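Local coordinates for uncharacterized protein AF_0924 (PDB 3DT5) that is of unknown function but is probably an archaeal membrane protein, represented here by its C-terminal domain with a bound calcium ion, at residues Y27-K32 with E48-C53; A41-E46 with A81-Y86; V100-F105 with P126-G131; E107-Y112 with I120-K125. One frame throughout, in Å; residues are numbered along the deposited sequence. Where two conformers were deposited one is given.

In the fold
Helix 16-35 and helix 43-52 come first; contact 1 packs them together and closes the loop between them. Contact 2 starts inside that loop, at 41-46, and ends outside it, at 81-86, so the two cross along the chain; it carries helix 43-52 over to strand 83-85 beside the calcium ion. The long helix 88-116 follows, and the chain then runs back along it. Contact 4 closes the turn near the helix's C-terminal end and is nested inside the larger loop closed by contact 3. Beyond it, strand 130-131 pairs with strand 83-85, joining contact 3 to contact 2, while Tyr27 and Ile31 pack on helix 88-116 and link contacts 1 and 3.

Contact 1 (Y27-K32 with E48-C53); sequences YIPLIK and ETIITC
Helix 27-32 and helix 48-52 pass at 10.4 Å between axes, their directions 134° apart, with Leu30 facing Ile50 at the closest backbone approach. Ile50 is the largest contributor, using both of its branches. Its CG2 methyl sits against the Leu30 side chain, 4.0 Å from Leu30 CD1 and almost as near Leu30 CB and CD2. The longer branch diverges from it, CG1 being anti to the carbonyl carbon (chi1 -68°), and brings Ile50 CD1 to 3.8 Å from Pro29 CB. Pro29 suits this place because its ring is a compact apolar surface; its nitrogen has no hydrogen to offer the preceding turn, and the helix kinks there. Leu30 CD1 also meets Ile51 CG2 at 4.2 Å, the two side chains crossing at about a right angle. Leu101 of helix 88-116 touches Leu30, and Phe26 touches Ile50, extending the core. With no hydrogen bond between the segments, the helices are joined here by buried aliphatic packing, which depends on branch shape rather than on polar direction.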
loop_
_atom_site.group_PDB
_atom_site.type_symbol
_atom_site.label_atom_id
_atom_site.label_comp_id
_atom_site.label_asym_id
_atom_site.label_seq_id
_atom_site.Cartn_x
_atom_site.Cartn_y
_atom_site.Cartn_z
ATOM N N TYR A 27 -2.850 -1.785 -5.544
ATOM C CA TYR A 27 -1.953 -2.574 -4.683
ATOM C C TYR A 27 -0.481 -2.218 -4.906
ATOM O O TYR A 27 0.234 -1.913 -3.971
ATOM C CB TYR A 27 -2.174 -4.071 -4.892
ATOM C CG TYR A 27 -3.493 -4.487 -4.293
ATOM C CD1 TYR A 27 -3.633 -4.607 -2.898
ATOM C CD2 TYR A 27 -4.624 -4.616 -5.090
ATOM C CE1 TYR A 27 -4.895 -4.911 -2.326
ATOM C CE2 TYR A 27 -5.883 -4.917 -4.535
ATOM C CZ TYR A 27 -5.994 -5.072 -3.151
ATOM O OH TYR A 27 -7.194 -5.358 -2.565
ATOM N N ILE A 28 -0.040 -2.283 -6.155
ATOM C CA ILE A 28 1.377 -2.032 -6.448
ATOM C C ILE A 28 1.818 -0.599 -6.074
ATOM O O ILE A 28 2.820 -0.435 -5.378
ATOM C CB ILE A 28 1.728 -2.417 -7.903
ATOM C CG1 ILE A 28 1.552 -3.939 -8.066
ATOM C CG2 ILE A 28 3.205 -1.935 -8.289
ATOM C CD1 ILE A 28 1.528 -4.438 -9.494
ATOM N N PRO A 29 1.080 0.453 -6.524
ATOM C CA PRO A 29 1.555 1.776 -6.090
ATOM C C PRO A 29 1.553 1.982 -4.585
ATOM O O PRO A 29 2.460 2.621 -4.076
ATOM C CB PRO A 29 0.613 2.782 -6.782
ATOM C CG PRO A 29 -0.364 1.990 -7.521
ATOM C CD PRO A 29 -0.050 0.528 -7.458
ATOM N N LEU A 30 0.546 1.471 -3.861
ATOM C CA LEU A 30 0.509 1.749 -2.413
ATOM C C LEU A 30 1.629 0.959 -1.702
ATOM O O LEU A 30 2.312 1.491 -0.776
ATOM C CB LEU A 30 -0.856 1.313 -1.828
ATOM C CG LEU A 30 -1.084 1.751 -0.361
ATOM C CD1 LEU A 30 -0.949 3.304 -0.225
ATOM C CD2 LEU A 30 -2.502 1.304 0.055
ATOM N N ILE A 31 1.814 -0.304 -2.119
ATOM C CA ILE A 31 2.948 -1.102 -1.595
ATOM C C ILE A 31 4.303 -0.368 -1.834
ATOM O O ILE A 31 5.131 -0.243 -0.893
ATOM C CB ILE A 31 2.951 -2.585 -2.139
ATOM C CG1 ILE A 31 1.740 -3.353 -1.572
ATOM C CG2 ILE A 31 4.262 -3.323 -1.747
ATOM C CD1 ILE A 31 1.438 -4.693 -2.307
ATOM N N LYS A 32 4.563 0.048 -3.071
ATOM C CA LYS A 32 5.778 0.822 -3.383
ATOM C C LYS A 32 5.944 2.091 -2.546
ATOM O O LYS A 32 7.028 2.390 -2.099
ATOM C CB LYS A 32 5.836 1.153 -4.863
ATOM C CG LYS A 32 6.195 -0.113 -5.654
ATOM C CD LYS A 32 6.878 0.164 -6.958
ATOM C CE LYS A 32 5.868 0.342 -8.063
ATOM N NZ LYS A 32 6.273 -0.231 -9.416
ATOM N N GLU A 48 -2.519 9.969 -0.512
ATOM C CA GLU A 48 -3.858 10.467 -0.165
ATOM C C GLU A 48 -4.889 10.069 -1.192
ATOM O O GLU A 48 -6.006 9.653 -0.844
ATOM C CB GLU A 48 -3.875 12.009 -0.081
ATOM C CG GLU A 48 -3.309 12.516 1.167
ATOM C CD GLU A 48 -4.271 12.332 2.321
ATOM O OE1 GLU A 48 -5.495 12.547 2.151
ATOM O OE2 GLU A 48 -3.789 11.963 3.387
ATOM N N THR A 49 -4.518 10.222 -2.462
ATOM C CA THR A 49 -5.372 9.837 -3.567
ATOM C C THR A 49 -5.698 8.366 -3.590
ATOM O O THR A 49 -6.880 7.980 -3.739
ATOM C CB THR A 49 -4.728 10.236 -4.901
ATOM O OG1 THR A 49 -4.677 11.655 -4.918
ATOM C CG2 THR A 49 -5.606 9.758 -6.118
ATOM N N ILE A 50 -4.680 7.527 -3.398
ATOM C CA ILE A 50 -4.945 6.058 -3.340
ATOM C C ILE A 50 -5.946 5.678 -2.242
ATOM O O ILE A 50 -6.836 4.847 -2.456
ATOM C CB ILE A 50 -3.624 5.236 -3.219
ATOM C CG1 ILE A 50 -2.835 5.362 -4.515
ATOM C CG2 ILE A 50 -3.909 3.762 -2.902
ATOM C CD1 ILE A 50 -1.345 4.915 -4.358
ATOM N N ILE A 51 -5.800 6.279 -1.062
ATOM C CA ILE A 51 -6.572 5.837 0.088
ATOM C C ILE A 51 -7.919 6.550 0.159
ATOM O O ILE A 51 -8.715 6.279 1.066
ATOM C CB ILE A 51 -5.763 5.892 1.407
ATOM C CG1 ILE A 51 -5.609 7.380 1.859
ATOM C CG2 ILE A 51 -4.440 5.056 1.221
ATOM C CD1 ILE A 51 -4.708 7.634 3.126
ATOM N N THR A 52 -8.205 7.395 -0.825
ATOM C CA THR A 52 -9.535 8.016 -0.914
ATOM C C THR A 52 -10.155 7.608 -2.239
ATOM O O THR A 52 -11.028 6.730 -2.302
ATOM C CB THR A 52 -9.484 9.555 -0.734
ATOM O OG1 THR A 52 -8.513 10.128 -1.629
ATOM C CG2 THR A 52 -9.085 9.915 0.706
ATOM N N CYS A 53 -9.650 8.226 -3.277
ATOM C CA CYS A 53 -10.126 8.058 -4.638
ATOM C C CYS A 53 -9.991 6.628 -5.200
ATOM O O CYS A 53 -10.704 6.264 -6.122
ATOM C CB CYS A 53 -9.328 9.014 -5.513
ATOM S SG CYS A 53 -9.608 8.801 -7.227
#

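Contact 2 (A41-E46 with A81-Y86); sequences AQTEDE and ANWTFY. With CA (calcium ion), chain B.
This is a buried helix-to-strand packing contact beside a metal site, where the first turn of helix 43-52 meets the indole of Trp83 on strand 83-85. Both helix residues approach the benzene end of the ring at its edge. Thr43 CG2 lies 3.8 Å from Trp83 CZ2; chi1 of -55° sets this methyl anti to the backbone N, while Thr43 OG1 binds the backbone N of Thr40. A threonine thus serves both needs, a methyl for the ring and a hydroxyl for the turn leading into the helix. Next to it, Glu44 CG comes to 3.6 Å from Trp83 CZ3, and the extended chain beyond CG carries the carboxylate past the ring, the two planes 59° apart. Strand 83-85 is the middle strand of a small mixed sheet, between 74-75 and 130-131, and Trp83 projects from it toward the helix with NE1 bonded to the carbonyl of Ala33. Glu44 grips the calcium ion in bidentate fashion, OE1 and OE2 of Glu44 each standing 2.5 Å from the metal. The carbonyls of Lys71 and Ala74 and the carboxylate of Asp75 add three further oxygen ligands. Glu44 OE2 also lies 3.7 Å from Trp83 CZ3, in the plane of the indole.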
loop_
_atom_site.group_PDB
_atom_site.type_symbol
_atom_site.label_atom_id
_atom_site.label_comp_id
_atom_site.label_asym_id
_atom_site.label_seq_id
_atom_site.Cartn_x
_atom_site.Cartn_y
_atom_site.Cartn_z
ATOM N N ALA A 41 7.936 15.105 -4.565
ATOM C CA ALA A 41 7.088 16.083 -3.912
ATOM C C ALA A 41 5.593 15.733 -4.054
ATOM O O ALA A 41 4.731 16.421 -3.485
ATOM C CB ALA A 41 7.348 17.472 -4.521
ATOM N N GLN A 42 5.281 14.716 -4.861
ATOM C CA GLN A 42 3.891 14.351 -5.113
ATOM C C GLN A 42 3.472 13.071 -4.374
ATOM O O GLN A 42 2.297 12.716 -4.377
ATOM C CB GLN A 42 3.657 14.174 -6.612
ATOM C CG GLN A 42 3.569 15.497 -7.369
ATOM C CD GLN A 42 4.938 16.110 -7.571
ATOM O OE1 GLN A 42 5.882 15.439 -8.008
ATOM N NE2 GLN A 42 5.063 17.381 -7.236
ATOM N N THR A 43 4.423 12.391 -3.746
ATOM C CA THR A 43 4.145 11.107 -3.112
ATOM C C THR A 43 3.095 11.168 -2.003
ATOM O O THR A 43 2.223 10.319 -1.963
ATOM C CB THR A 43 5.412 10.437 -2.591
ATOM O OG1 THR A 43 6.325 10.337 -3.690
ATOM C CG2 THR A 43 5.111 8.967 -2.082
ATOM N N GLU A 44 3.171 12.141 -1.098
ATOM C CA GLU A 44 2.141 12.176 -0.048
ATOM C C GLU A 44 0.762 12.352 -0.676
ATOM O O GLU A 44 -0.219 11.729 -0.226
ATOM C CB GLU A 44 2.422 13.338 0.927
ATOM C CG GLU A 44 3.707 13.172 1.757
ATOM C CD GLU A 44 3.670 13.997 3.060
ATOM O OE1 GLU A 44 2.619 14.611 3.380
ATOM O OE2 GLU A 44 4.687 14.032 3.787
ATOM N N ASP A 45 0.661 13.217 -1.702
ATOM C CA ASP A 45 -0.638 13.431 -2.347
ATOM C C ASP A 45 -1.099 12.184 -3.117
ATOM O O ASP A 45 -2.324 11.855 -3.143
ATOM C CB ASP A 45 -0.630 14.638 -3.271
ATOM C CG ASP A 45 -0.529 15.961 -2.514
ATOM O OD1 ASP A 45 -1.151 16.122 -1.433
ATOM O OD2 ASP A 45 0.186 16.839 -3.024
ATOM N N GLU A 46 -0.150 11.476 -3.727
ATOM C CA GLU A 46 -0.483 10.199 -4.376
ATOM C C GLU A 46 -1.013 9.146 -3.398
ATOM O O GLU A 46 -1.967 8.453 -3.703
ATOM C CB GLU A 46 0.698 9.627 -5.172
ATOM C CG GLU A 46 1.108 10.478 -6.374
ATOM C CD GLU A 46 2.506 10.116 -6.873
ATOM O OE1 GLU A 46 3.135 9.186 -6.296
ATOM O OE2 GLU A 46 2.977 10.759 -7.829
ATOM N N ALA A 81 14.618 7.351 3.695
ATOM C CA ALA A 81 13.552 6.666 3.003
ATOM C C ALA A 81 12.385 6.338 3.949
ATOM O O ALA A 81 11.335 5.860 3.487
ATOM C CB ALA A 81 14.088 5.357 2.317
ATOM N N ASN A 82 12.547 6.558 5.260
ATOM C CA ASN A 82 11.474 6.167 6.180
ATOM C C ASN A 82 10.455 7.254 6.281
ATOM O O ASN A 82 10.813 8.437 6.259
ATOM C CB ASN A 82 11.986 5.903 7.600
ATOM C CG ASN A 82 12.848 4.657 7.673
ATOM O OD1 ASN A 82 12.617 3.656 6.963
ATOM N ND2 ASN A 82 13.906 4.738 8.478
ATOM N N TRP A 83 9.188 6.837 6.392
ATOM C CA TRP A 83 8.115 7.739 6.761
ATOM C C TRP A 83 8.171 7.881 8.295
ATOM O O TRP A 83 8.109 6.895 9.013
ATOM C CB TRP A 83 6.745 7.172 6.349
ATOM C CG TRP A 83 6.515 7.163 4.864
ATOM C CD1 TRP A 83 6.555 6.056 4.025
ATOM C CD2 TRP A 83 6.233 8.290 4.046
ATOM N NE1 TRP A 83 6.290 6.450 2.719
ATOM C CE2 TRP A 83 6.055 7.811 2.717
ATOM C CE3 TRP A 83 6.047 9.670 4.313
ATOM C CZ2 TRP A 83 5.780 8.672 1.634
ATOM C CZ3 TRP A 83 5.716 10.521 3.227
ATOM C CH2 TRP A 83 5.585 10.013 1.915
ATOM N N THR A 84 8.321 9.116 8.773
ATOM C CA THR A 84 8.360 9.370 10.215
ATOM C C THR A 84 6.950 9.756 10.619
ATOM O O THR A 84 6.417 10.760 10.126
ATOM C CB THR A 84 9.311 10.539 10.576
ATOM O OG1 THR A 84 10.656 10.120 10.327
ATOM C CG2 THR A 84 9.196 10.921 12.095
ATOM N N PHE A 85 6.352 8.968 11.508
ATOM C CA PHE A 85 5.026 9.285 12.049
ATOM C C PHE A 85 5.191 10.099 13.322
ATOM O O PHE A 85 6.080 9.811 14.134
ATOM C CB PHE A 85 4.243 8.012 12.368
ATOM C CG PHE A 85 3.642 7.381 11.166
ATOM C CD1 PHE A 85 4.407 6.512 10.362
ATOM C CD2 PHE A 85 2.356 7.717 10.752
ATOM C CE1 PHE A 85 3.873 5.945 9.209
ATOM C CE2 PHE A 85 1.819 7.136 9.604
ATOM C CZ PHE A 85 2.578 6.241 8.828
ATOM N N TYR A 86 4.332 11.084 13.514
ATOM C CA TYR A 86 4.401 11.898 14.736
ATOM C C TYR A 86 3.675 11.283 15.916
ATOM O O TYR A 86 4.059 11.523 17.030
ATOM C CB TYR A 86 3.974 13.339 14.479
ATOM C CG TYR A 86 4.863 13.972 13.426
ATOM C CD1 TYR A 86 6.213 14.208 13.684
ATOM C CD2 TYR A 86 4.360 14.269 12.144
ATOM C CE1 TYR A 86 7.034 14.730 12.726
ATOM C CE2 TYR A 86 5.165 14.798 11.186
ATOM C CZ TYR A 86 6.516 15.032 11.472
ATOM O OH TYR A 86 7.330 15.605 10.475
HETATM CA CA CA B . 3.493 15.172 5.674
#

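Contact 3 (V100-F105 with P126-G131); sequences VLWEEF and PDWLIG
The return segment leading into strand 130-131 packs here on the middle of the long helix 88-116, through a proline and two tryptophans. Pro126 CD sits over one face of Trp102, 3.8 Å from the centroid of the six-membered ring and 19° off its normal, a CH-pi contact. Its nearest ring atom is Trp102 CZ3, at 3.6 Å from Pro126 CD. The opposite face receives Phe105 CD2, about one helical turn on, so both faces have an apolar neighbour, each offset toward the rim. Trp102 reaches the proline because its CG is anti to the backbone N (chi1 -178°). Trp128 meets the same residue nearer the backbone, its CZ2 edge 3.9 Å from Trp102 CB, which lies close to the plane of the Trp128 ring. The N-H of that ring, Trp128 NE1, is bonded to Asp99 OD1 about one turn earlier on the helix. Proline suits the face because its CD carries slightly polarised C-H bonds next to nitrogen. Dispersion and CH-pi attraction therefore supply the direct contact, while the bond from Trp128 NE1 to Asp99 probably restricts the rotation of that indole.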
loop_
_atom_site.group_PDB
_atom_site.type_symbol
_atom_site.label_atom_id
_atom_site.label_comp_id
_atom_site.label_asym_id
_atom_site.label_seq_id
_atom_site.Cartn_x
_atom_site.Cartn_y
_atom_site.Cartn_z
ATOM N N VAL A 100 -2.229 -6.027 6.261
ATOM C CA VAL A 100 -3.465 -6.429 5.545
ATOM C C VAL A 100 -3.372 -6.184 4.029
ATOM O O VAL A 100 -3.780 -7.039 3.252
ATOM C CB VAL A 100 -4.749 -5.748 6.115
ATOM C CG1 VAL A 100 -5.983 -6.176 5.320
ATOM C CG2 VAL A 100 -4.938 -6.163 7.587
ATOM N N LEU A 101 -2.871 -5.022 3.619
ATOM C CA LEU A 101 -2.639 -4.740 2.204
ATOM C C LEU A 101 -1.784 -5.830 1.516
ATOM O O LEU A 101 -2.081 -6.301 0.396
ATOM C CB LEU A 101 -1.918 -3.389 2.104
ATOM C CG LEU A 101 -1.345 -2.925 0.735
ATOM C CD1 LEU A 101 -2.479 -2.571 -0.181
ATOM C CD2 LEU A 101 -0.428 -1.672 0.978
ATOM N N TRP A 102 -0.707 -6.234 2.194
ATOM C CA TRP A 102 0.178 -7.253 1.648
ATOM C C TRP A 102 -0.583 -8.590 1.524
ATOM O O TRP A 102 -0.548 -9.254 0.485
ATOM C CB TRP A 102 1.426 -7.432 2.527
ATOM C CG TRP A 102 2.347 -8.463 1.899
ATOM C CD1 TRP A 102 2.538 -9.790 2.290
ATOM C CD2 TRP A 102 3.121 -8.278 0.713
ATOM N NE1 TRP A 102 3.429 -10.399 1.418
ATOM C CE2 TRP A 102 3.802 -9.499 0.453
ATOM C CE3 TRP A 102 3.360 -7.176 -0.127
ATOM C CZ2 TRP A 102 4.665 -9.655 -0.639
ATOM C CZ3 TRP A 102 4.227 -7.344 -1.222
ATOM C CH2 TRP A 102 4.866 -8.569 -1.453
ATOM N N GLU A 103 -1.288 -9.015 2.567
ATOM C CA GLU A 103 -2.078 -10.258 2.454
ATOM C C GLU A 103 -3.086 -10.195 1.289
ATOM O O GLU A 103 -3.227 -11.164 0.501
ATOM C CB GLU A 103 -2.757 -10.603 3.781
ATOM C CG GLU A 103 -1.767 -10.906 4.941
ATOM C CD GLU A 103 -0.680 -11.955 4.611
ATOM O OE1 GLU A 103 0.532 -11.718 4.893
ATOM O OE2 GLU A 103 -1.034 -13.033 4.083
ATOM N N GLU A 104 -3.807 -9.084 1.171
ATOM C CA GLU A 104 -4.770 -8.947 0.040
ATOM C C GLU A 104 -4.065 -9.010 -1.298
ATOM O O GLU A 104 -4.539 -9.637 -2.218
ATOM C CB GLU A 104 -5.549 -7.629 0.042
ATOM C CG GLU A 104 -6.630 -7.579 1.069
ATOM C CD GLU A 104 -7.698 -6.558 0.776
ATOM O OE1 GLU A 104 -8.716 -6.677 1.485
ATOM O OE2 GLU A 104 -7.570 -5.610 -0.070
ATOM N N PHE A 105 -2.963 -8.291 -1.402
ATOM C CA PHE A 105 -2.163 -8.268 -2.621
ATOM C C PHE A 105 -1.799 -9.681 -3.058
ATOM O O PHE A 105 -1.958 -10.012 -4.212
ATOM C CB PHE A 105 -0.910 -7.399 -2.407
ATOM C CG PHE A 105 0.120 -7.493 -3.526
ATOM C CD1 PHE A 105 -0.195 -7.107 -4.830
ATOM C CD2 PHE A 105 1.405 -7.966 -3.252
ATOM C CE1 PHE A 105 0.776 -7.167 -5.874
ATOM C CE2 PHE A 105 2.394 -8.057 -4.301
ATOM C CZ PHE A 105 2.067 -7.629 -5.596
ATOM N N PRO A 126 8.105 -7.088 1.643
ATOM C CA PRO A 126 9.181 -6.143 1.965
ATOM C C PRO A 126 9.102 -5.609 3.405
ATOM O O PRO A 126 8.070 -5.794 4.092
ATOM C CB PRO A 126 8.945 -4.993 0.969
ATOM C CG PRO A 126 7.462 -4.964 0.814
ATOM C CD PRO A 126 6.971 -6.421 0.956
ATOM N N ASP A 127 10.177 -4.955 3.849
ATOM C CA ASP A 127 10.174 -4.187 5.082
ATOM C C ASP A 127 9.389 -2.913 4.814
ATOM O O ASP A 127 9.609 -2.266 3.814
ATOM C CB ASP A 127 11.623 -3.842 5.496
ATOM C CG ASP A 127 12.436 -5.095 5.782
ATOM O OD1 ASP A 127 11.828 -6.090 6.211
ATOM O OD2 ASP A 127 13.659 -5.111 5.548
ATOM N N TRP A 128 8.492 -2.549 5.722
ATOM C CA TRP A 128 7.754 -1.287 5.598
ATOM C C TRP A 128 8.686 -0.142 6.019
ATOM O O TRP A 128 9.385 -0.247 7.043
ATOM C CB TRP A 128 6.515 -1.328 6.469
ATOM C CG TRP A 128 5.587 -2.447 6.075
ATOM C CD1 TRP A 128 5.050 -3.400 6.894
ATOM C CD2 TRP A 128 5.103 -2.720 4.748
ATOM N NE1 TRP A 128 4.231 -4.248 6.160
ATOM C CE2 TRP A 128 4.249 -3.851 4.841
ATOM C CE3 TRP A 128 5.263 -2.092 3.500
ATOM C CZ2 TRP A 128 3.564 -4.364 3.721
ATOM C CZ3 TRP A 128 4.564 -2.602 2.378
ATOM C CH2 TRP A 128 3.742 -3.732 2.506
ATOM N N LEU A 129 8.739 0.911 5.229
ATOM C CA LEU A 129 9.648 2.032 5.526
ATOM C C LEU A 129 8.906 3.055 6.425
ATOM O O LEU A 129 8.591 4.176 5.998
ATOM C CB LEU A 129 10.147 2.671 4.235
ATOM C CG LEU A 129 11.039 1.731 3.391
ATOM C CD1 LEU A 129 11.386 2.355 2.101
ATOM C CD2 LEU A 129 12.341 1.282 4.088
ATOM N N ILE A 130 8.590 2.621 7.646
ATOM C CA ILE A 130 7.811 3.422 8.561
ATOM C C ILE A 130 8.475 3.422 9.949
ATOM O O ILE A 130 9.120 2.444 10.340
ATOM C CB ILE A 130 6.347 2.930 8.654
ATOM C CG1 ILE A 130 6.245 1.453 9.129
ATOM C CG2 ILE A 130 5.557 3.191 7.291
ATOM C CD1 ILE A 130 4.809 1.022 9.487
ATOM N N GLY A 131 8.292 4.505 10.695
ATOM C CA GLY A 131 8.901 4.626 12.045
ATOM C C GLY A 131 8.192 5.666 12.875
ATOM O O GLY A 131 7.427 6.464 12.346
#

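Contact 4 (E107-Y112 with I120-K125); sequences EVLKEY and ISLPEK
Chi1 of -92° in Leu109, well away from the usual -60°, and chi1 of -74° in Leu122, with CG anti to the carbonyl carbon, set the two leucines side by side, running past each other in opposite directions. Leu109 CD1 lies 3.9 Å from Leu122 CD2, and Leu122 CD2 also rests 4.0 Å from Leu109 CB, so this one methyl lies along the base of its partner. Leu109 CD1 has a second neighbour in Pro123 CD at 3.6 Å, where the methyl comes end-on to the CD corner of the ring. Leu109 projects from helix 88-116 toward the return segment 120-125, which has no regular secondary structure. Its CD1 methyl touches both Leu122 and Pro123, two successive residues of that segment, and the rigid ring of Pro123 offers a fixed surface to receive it. The proline carries the packing onward along the same helix, touching Phe105 and Trp102.

Lys110 lines the outer margin, with its methylene Lys110 CE 4.2 Å from Leu122 CD1. A long lysine suits this surface position, since its aliphatic part can lie beside a leucine while the ammonium stays at the exterior. No hydrogen bond crosses between the segments. The direct contact between them is thus apolar, on the surface of the domain, with a charged residue bordering the apolar patch, while Lys125 further along is tied to Asp99 by a salt bridge.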
loop_
_atom_site.group_PDB
_atom_site.type_symbol
_atom_site.label_atom_id
_atom_site.label_comp_id
_atom_site.label_asym_id
_atom_site.label_seq_id
_atom_site.Cartn_x
_atom_site.Cartn_y
_atom_site.Cartn_z
ATOM N N GLU A 107 -3.254 -12.417 -2.404
ATOM C CA GLU A 107 -4.452 -13.145 -2.842
ATOM C C GLU A 107 -4.875 -12.647 -4.232
ATOM O O GLU A 107 -5.230 -13.427 -5.098
ATOM C CB GLU A 107 -5.608 -12.994 -1.834
ATOM C CG GLU A 107 -6.904 -13.605 -2.430
ATOM C CD GLU A 107 -7.964 -13.903 -1.386
ATOM O OE1 GLU A 107 -9.144 -14.054 -1.784
ATOM O OE2 GLU A 107 -7.624 -13.992 -0.182
ATOM N N VAL A 108 -4.835 -11.343 -4.468
ATOM C CA VAL A 108 -5.224 -10.827 -5.795
ATOM C C VAL A 108 -4.239 -11.342 -6.850
ATOM O O VAL A 108 -4.637 -11.731 -7.970
ATOM C CB VAL A 108 -5.341 -9.256 -5.813
ATOM C CG1 VAL A 108 -5.684 -8.743 -7.237
ATOM C CG2 VAL A 108 -6.452 -8.806 -4.851
ATOM N N LEU A 109 -2.956 -11.380 -6.515
ATOM C CA LEU A 109 -1.981 -11.997 -7.447
ATOM C C LEU A 109 -2.379 -13.467 -7.770
ATOM O O LEU A 109 -2.375 -13.862 -8.946
ATOM C CB LEU A 109 -0.585 -12.013 -6.836
ATOM C CG LEU A 109 0.322 -10.852 -7.113
ATOM C CD1 LEU A 109 1.696 -11.242 -6.589
ATOM C CD2 LEU A 109 0.347 -10.599 -8.641
ATOM N N LYS A 110 -2.683 -14.258 -6.726
ATOM C CA LYS A 110 -3.111 -15.689 -6.904
ATOM C C LYS A 110 -4.344 -15.774 -7.805
ATOM O O LYS A 110 -4.407 -16.604 -8.713
ATOM C CB LYS A 110 -3.394 -16.425 -5.583
ATOM C CG LYS A 110 -2.225 -16.521 -4.577
ATOM C CD LYS A 110 -2.530 -17.462 -3.345
ATOM C CE LYS A 110 -2.110 -16.841 -1.942
ATOM N NZ LYS A 110 -3.277 -16.149 -1.099
ATOM N N GLU A 111 -5.310 -14.887 -7.562
ATOM C CA GLU A 111 -6.524 -14.814 -8.375
ATOM C C GLU A 111 -6.237 -14.453 -9.842
ATOM O O GLU A 111 -6.883 -14.981 -10.775
ATOM C CB GLU A 111 -7.495 -13.823 -7.730
ATOM C CG GLU A 111 -7.942 -14.348 -6.354
ATOM C CD GLU A 111 -8.885 -13.399 -5.628
ATOM O OE1 GLU A 111 -8.694 -12.154 -5.724
ATOM O OE2 GLU A 111 -9.775 -13.894 -4.930
ATOM N N TYR A 112 -5.281 -13.551 -10.040
ATOM C CA TYR A 112 -4.861 -13.185 -11.372
ATOM C C TYR A 112 -4.303 -14.407 -12.125
ATOM O O TYR A 112 -4.656 -14.642 -13.289
ATOM C CB TYR A 112 -3.785 -12.080 -11.314
ATOM C CG TYR A 112 -3.325 -11.751 -12.724
ATOM C CD1 TYR A 112 -4.090 -10.914 -13.532
ATOM C CD2 TYR A 112 -2.189 -12.353 -13.271
ATOM C CE1 TYR A 112 -3.720 -10.631 -14.837
ATOM C CE2 TYR A 112 -1.797 -12.079 -14.596
ATOM C CZ TYR A 112 -2.588 -11.214 -15.360
ATOM O OH TYR A 112 -2.257 -10.915 -16.664
ATOM N N ILE A 120 2.789 -19.074 -10.888
ATOM C CA ILE A 120 2.862 -18.181 -9.742
ATOM C C ILE A 120 4.307 -17.859 -9.374
ATOM O O ILE A 120 5.099 -18.758 -9.097
ATOM C CB ILE A 120 2.185 -18.833 -8.496
ATOM C CG1 ILE A 120 0.964 -19.693 -8.887
ATOM C CG2 ILE A 120 1.855 -17.789 -7.438
ATOM C CD1 ILE A 120 -0.364 -18.946 -9.048
ATOM N N SER A 121 4.648 -16.578 -9.378
ATOM C CA SER A 121 5.872 -16.128 -8.742
ATOM C C SER A 121 5.458 -15.170 -7.634
ATOM O O SER A 121 5.238 -13.981 -7.884
ATOM C CB SER A 121 6.795 -15.444 -9.752
ATOM O OG SER A 121 8.056 -15.154 -9.174
ATOM N N LEU A 122 5.302 -15.692 -6.418
ATOM C CA LEU A 122 4.882 -14.840 -5.291
ATOM C C LEU A 122 6.071 -14.141 -4.653
ATOM O O LEU A 122 7.004 -14.806 -4.184
ATOM C CB LEU A 122 4.033 -15.577 -4.233
ATOM C CG LEU A 122 2.569 -15.948 -4.537
ATOM C CD1 LEU A 122 1.862 -16.355 -3.260
ATOM C CD2 LEU A 122 1.775 -14.843 -5.223
ATOM N N PRO A 123 6.037 -12.793 -4.639
ATOM C CA PRO A 123 7.149 -11.974 -4.167
ATOM C C PRO A 123 7.299 -12.118 -2.672
ATOM O O PRO A 123 6.343 -12.471 -2.008
ATOM C CB PRO A 123 6.723 -10.550 -4.532
ATOM C CG PRO A 123 5.230 -10.581 -4.637
ATOM C CD PRO A 123 4.871 -11.983 -5.062
ATOM N N GLU A 124 8.493 -11.862 -2.149
ATOM C CA GLU A 124 8.763 -11.865 -0.708
ATOM C C GLU A 124 8.227 -10.564 -0.098
ATOM O O GLU A 124 8.196 -9.554 -0.753
ATOM C CB GLU A 124 10.266 -11.959 -0.458
ATOM C CG GLU A 124 10.891 -13.238 -1.034
ATOM C CD GLU A 124 10.473 -14.495 -0.260
ATOM O OE1 GLU A 124 9.503 -15.194 -0.676
ATOM O OE2 GLU A 124 11.127 -14.798 0.770
ATOM N N LYS A 125 7.789 -10.597 1.151
ATOM C CA LYS A 125 7.223 -9.399 1.764
ATOM C C LYS A 125 8.319 -8.369 2.028
ATOM O O LYS A 125 9.339 -8.724 2.621
ATOM C CB LYS A 125 6.557 -9.764 3.083
ATOM C CG LYS A 125 5.744 -8.596 3.669
ATOM C CD LYS A 125 5.074 -9.032 4.968
ATOM C CE LYS A 125 4.525 -7.814 5.700
ATOM N NZ LYS A 125 3.752 -8.382 6.848
#